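Local coordinates for protein condensin complex subunit 3 (Schizosaccharomyces pombe, PDB 5OQR) that serves as a regulatory subunit of condensin, the complex required to convert interphase chromatin into condensed, mitotic-like chromosomes, at residues A[702-715]-A[737-751]. Sequence-based numbering, arbitrary orientation.
Sequences LNHNVHLHLANMIF and LKIPTDLPSSDYQRT
T751 inserts as a knob among L708, A711, N712 and F715, a clear case of two nearly parallel helices, 706-715 and 745-751, meshing with their axes 18° apart. Its two branches part company: OG1, anti to the carbonyl carbon (chi1 -65°), gives a hydrogen bond to N712 OD1 (2.8 Å), tilted somewhat from the amide's carbonyl plane, while CG2, anti to the backbone N, meets the edge of the F715 ring at CE2. L708 lies across T751, its CG 3.3 Å from T751 OG1, while CD1 turns to I739 CG2 (3.8 Å) and CD2 to L743 CD1 and D747 CB. At the start of helix 706-715, L737 CD2 lies over one face of the H707 imidazole. That ring's ND1 accepts K738 N (3.1 Å) from well outside the ring plane, and its NE2 is hydrogen-bonded to L680 O and T683 OG1. N705 caps the helix: OD1 receives L708 N (3.0 Å) on an in-plane lone pair and H707 N weakly, while the amide packs on P740 and CB on L743. A leucine in its place would probably leave the first-turn N-H groups of H707 and L708 without their cap. H704 ND1 makes a weak bond to D747 OD1 (3.2 Å), ring and carboxylate 77° apart. Between the helices themselves, the T751-N712 bond is the one polar link, so knob and bond together probably align this seam.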
# COMPACT_ATOMS: atom_id res chain seq x y z
N LEU A 702 17.47 -5.19 34.39
CA LEU A 702 18.57 -4.41 33.84
C LEU A 702 18.72 -4.77 32.36
O LEU A 702 19.63 -5.48 31.94
CB LEU A 702 19.88 -4.61 34.60
CG LEU A 702 20.93 -3.57 34.14
CD1 LEU A 702 20.39 -2.13 34.18
CD2 LEU A 702 22.19 -3.66 34.97
N ASN A 703 17.74 -4.31 31.59
CA ASN A 703 17.88 -4.12 30.16
C ASN A 703 18.27 -2.66 29.94
O ASN A 703 17.62 -1.76 30.48
CB ASN A 703 16.57 -4.43 29.43
CG ASN A 703 16.64 -5.68 28.58
OD1 ASN A 703 17.68 -6.33 28.47
ND2 ASN A 703 15.51 -6.03 27.97
N HIS A 704 19.32 -2.43 29.16
CA HIS A 704 19.75 -1.06 28.91
C HIS A 704 18.91 -0.45 27.80
O HIS A 704 18.56 -1.11 26.82
CB HIS A 704 21.23 -1.03 28.54
CG HIS A 704 22.12 -1.56 29.62
ND1 HIS A 704 22.37 -0.87 30.79
CD2 HIS A 704 22.81 -2.72 29.72
CE1 HIS A 704 23.18 -1.58 31.55
NE2 HIS A 704 23.46 -2.71 30.92
N ASN A 705 18.55 0.82 27.98
CA ASN A 705 17.75 1.52 27.00
C ASN A 705 18.54 1.71 25.72
O ASN A 705 19.69 2.15 25.74
CB ASN A 705 17.31 2.87 27.57
CG ASN A 705 16.31 3.57 26.68
OD1 ASN A 705 16.67 4.42 25.87
ND2 ASN A 705 15.04 3.23 26.84
N VAL A 706 17.91 1.36 24.59
CA VAL A 706 18.60 1.44 23.30
C VAL A 706 18.94 2.89 22.97
O VAL A 706 20.00 3.18 22.41
CB VAL A 706 17.75 0.79 22.20
CG1 VAL A 706 18.45 0.88 20.84
CG2 VAL A 706 17.45 -0.66 22.54
N HIS A 707 18.04 3.81 23.30
CA HIS A 707 18.26 5.21 22.96
C HIS A 707 19.36 5.82 23.82
O HIS A 707 20.17 6.62 23.33
CB HIS A 707 16.96 6.00 23.09
CG HIS A 707 16.14 6.03 21.84
ND1 HIS A 707 14.93 6.68 21.76
CD2 HIS A 707 16.36 5.49 20.61
CE1 HIS A 707 14.44 6.55 20.54
NE2 HIS A 707 15.28 5.83 19.83
N LEU A 708 19.41 5.47 25.10
CA LEU A 708 20.53 5.92 25.92
C LEU A 708 21.82 5.24 25.49
O LEU A 708 22.90 5.84 25.57
CB LEU A 708 20.25 5.65 27.40
CG LEU A 708 21.11 6.44 28.38
CD1 LEU A 708 20.84 7.94 28.27
CD2 LEU A 708 20.87 5.97 29.80
N HIS A 709 21.74 4.00 25.01
CA HIS A 709 22.90 3.36 24.40
C HIS A 709 23.29 4.07 23.12
O HIS A 709 24.48 4.20 22.81
CB HIS A 709 22.60 1.88 24.13
CG HIS A 709 23.62 1.21 23.28
ND1 HIS A 709 23.33 0.69 22.03
CD2 HIS A 709 24.94 0.98 23.48
CE1 HIS A 709 24.42 0.17 21.51
NE2 HIS A 709 25.41 0.33 22.37
N LEU A 710 22.30 4.55 22.36
CA LEU A 710 22.60 5.26 21.12
C LEU A 710 23.28 6.60 21.41
O LEU A 710 24.14 7.04 20.65
CB LEU A 710 21.32 5.47 20.32
CG LEU A 710 21.47 6.17 18.97
CD1 LEU A 710 22.38 5.38 18.04
CD2 LEU A 710 20.12 6.40 18.33
N ALA A 711 22.89 7.26 22.50
CA ALA A 711 23.57 8.48 22.92
C ALA A 711 25.06 8.22 23.12
O ALA A 711 25.91 8.97 22.62
CB ALA A 711 22.94 9.02 24.19
N ASN A 712 25.39 7.15 23.84
CA ASN A 712 26.79 6.79 24.02
C ASN A 712 27.48 6.55 22.68
O ASN A 712 28.64 6.95 22.49
CB ASN A 712 26.90 5.54 24.90
CG ASN A 712 26.27 5.74 26.26
OD1 ASN A 712 26.18 6.86 26.76
ND2 ASN A 712 25.82 4.65 26.87
N MET A 713 26.80 5.90 21.74
CA MET A 713 27.37 5.69 20.41
C MET A 713 27.68 7.03 19.74
O MET A 713 28.76 7.21 19.17
CB MET A 713 26.41 4.88 19.54
CG MET A 713 26.08 3.49 20.07
SD MET A 713 27.53 2.46 20.33
CE MET A 713 28.17 2.35 18.66
N ILE A 714 26.74 7.96 19.80
CA ILE A 714 26.93 9.26 19.17
C ILE A 714 28.15 9.97 19.77
O ILE A 714 29.02 10.46 19.04
CB ILE A 714 25.66 10.12 19.31
CG1 ILE A 714 24.51 9.46 18.52
CG2 ILE A 714 25.90 11.54 18.82
CD1 ILE A 714 23.16 10.08 18.76
N PHE A 715 28.24 10.02 21.10
CA PHE A 715 29.37 10.69 21.74
C PHE A 715 30.69 10.11 21.26
O PHE A 715 31.66 10.85 21.05
CB PHE A 715 29.26 10.57 23.26
CG PHE A 715 28.15 11.39 23.85
CD1 PHE A 715 28.01 12.73 23.52
CD2 PHE A 715 27.25 10.83 24.73
CE1 PHE A 715 27.00 13.48 24.06
CE2 PHE A 715 26.23 11.58 25.27
CZ PHE A 715 26.10 12.91 24.93
N LEU A 737 16.21 11.96 20.94
CA LEU A 737 16.17 10.69 21.66
C LEU A 737 15.03 10.68 22.67
O LEU A 737 14.64 11.72 23.21
CB LEU A 737 17.50 10.45 22.37
CG LEU A 737 18.74 10.34 21.48
CD1 LEU A 737 20.00 10.28 22.33
CD2 LEU A 737 18.66 9.12 20.58
N LYS A 738 14.50 9.49 22.91
CA LYS A 738 13.45 9.27 23.89
C LYS A 738 14.07 8.50 25.05
O LYS A 738 14.15 7.27 25.04
CB LYS A 738 12.28 8.50 23.29
CG LYS A 738 11.26 9.37 22.57
CD LYS A 738 9.95 8.63 22.37
CE LYS A 738 9.16 8.48 23.67
NZ LYS A 738 8.24 7.31 23.63
N ILE A 739 14.52 9.24 26.05
CA ILE A 739 15.18 8.67 27.22
C ILE A 739 14.14 8.55 28.33
O ILE A 739 13.56 9.57 28.72
CB ILE A 739 16.37 9.54 27.67
CG1 ILE A 739 17.25 9.90 26.47
CG2 ILE A 739 17.18 8.81 28.73
CD1 ILE A 739 17.83 8.71 25.73
N PRO A 740 13.85 7.35 28.83
CA PRO A 740 12.94 7.25 29.97
C PRO A 740 13.57 7.81 31.24
O PRO A 740 14.78 7.99 31.34
CB PRO A 740 12.68 5.74 30.10
CG PRO A 740 13.81 5.10 29.39
CD PRO A 740 14.22 6.03 28.30
N THR A 741 12.71 8.09 32.22
CA THR A 741 13.12 8.72 33.46
C THR A 741 13.19 7.75 34.63
O THR A 741 13.47 8.17 35.75
CB THR A 741 12.16 9.86 33.81
OG1 THR A 741 10.86 9.33 34.10
CG2 THR A 741 12.05 10.85 32.66
N ASP A 742 12.94 6.46 34.40
CA ASP A 742 12.92 5.46 35.46
C ASP A 742 14.10 4.50 35.38
O ASP A 742 14.09 3.47 36.06
CB ASP A 742 11.61 4.68 35.41
CG ASP A 742 11.46 3.86 34.15
OD1 ASP A 742 12.06 4.23 33.12
OD2 ASP A 742 10.75 2.83 34.18
N LEU A 743 15.12 4.81 34.58
CA LEU A 743 16.26 3.93 34.47
C LEU A 743 17.13 4.02 35.73
O LEU A 743 17.03 4.97 36.50
CB LEU A 743 17.10 4.29 33.25
CG LEU A 743 16.41 4.17 31.89
CD1 LEU A 743 17.24 4.84 30.81
CD2 LEU A 743 16.18 2.71 31.54
N PRO A 744 17.99 3.03 35.96
CA PRO A 744 18.95 3.12 37.05
C PRO A 744 19.83 4.36 36.91
O PRO A 744 20.05 4.88 35.82
CB PRO A 744 19.78 1.84 36.92
CG PRO A 744 18.88 0.89 36.24
CD PRO A 744 18.00 1.69 35.33
N SER A 745 20.35 4.82 38.05
CA SER A 745 21.20 6.00 38.06
C SER A 745 22.54 5.74 37.38
O SER A 745 23.09 6.64 36.73
CB SER A 745 21.42 6.49 39.49
OG SER A 745 20.20 6.90 40.08
N SER A 746 23.08 4.53 37.52
CA SER A 746 24.35 4.21 36.88
C SER A 746 24.28 4.33 35.37
O SER A 746 25.29 4.59 34.72
CB SER A 746 24.79 2.80 37.27
OG SER A 746 23.83 1.83 36.88
N ASP A 747 23.09 4.16 34.79
CA ASP A 747 22.94 4.33 33.35
C ASP A 747 23.12 5.80 32.96
O ASP A 747 23.88 6.11 32.04
CB ASP A 747 21.57 3.81 32.89
CG ASP A 747 21.46 2.30 32.98
OD1 ASP A 747 22.49 1.61 32.79
OD2 ASP A 747 20.35 1.80 33.25
N TYR A 748 22.43 6.70 33.65
CA TYR A 748 22.61 8.13 33.39
C TYR A 748 24.04 8.55 33.71
O TYR A 748 24.62 9.39 33.02
CB TYR A 748 21.62 8.94 34.21
CG TYR A 748 20.18 8.57 33.98
CD1 TYR A 748 19.58 8.75 32.74
CD2 TYR A 748 19.40 8.05 35.01
CE1 TYR A 748 18.26 8.42 32.53
CE2 TYR A 748 18.08 7.71 34.80
CZ TYR A 748 17.52 7.90 33.56
OH TYR A 748 16.20 7.56 33.36
N GLN A 749 24.63 7.98 34.77
CA GLN A 749 26.01 8.30 35.10
C GLN A 749 26.95 7.86 33.99
O GLN A 749 27.91 8.57 33.67
CB GLN A 749 26.40 7.63 36.42
CG GLN A 749 25.69 8.21 37.64
CD GLN A 749 25.94 7.39 38.89
OE1 GLN A 749 26.75 6.46 38.90
NE2 GLN A 749 25.24 7.73 39.97
N ARG A 750 26.70 6.70 33.39
CA ARG A 750 27.59 6.19 32.35
C ARG A 750 27.54 7.07 31.11
O ARG A 750 28.57 7.31 30.47
CB ARG A 750 27.23 4.75 32.01
CG ARG A 750 28.43 3.91 31.60
CD ARG A 750 28.12 2.99 30.43
NE ARG A 750 29.33 2.39 29.90
CZ ARG A 750 29.42 1.78 28.72
NH1 ARG A 750 28.36 1.70 27.93
NH2 ARG A 750 30.58 1.27 28.32
N THR A 751 26.35 7.54 30.74
CA THR A 751 26.23 8.38 29.55
C THR A 751 26.86 9.75 29.78
O THR A 751 27.45 10.33 28.86
CB THR A 751 24.76 8.52 29.14
OG1 THR A 751 24.26 7.24 28.74
CG2 THR A 751 24.60 9.49 27.97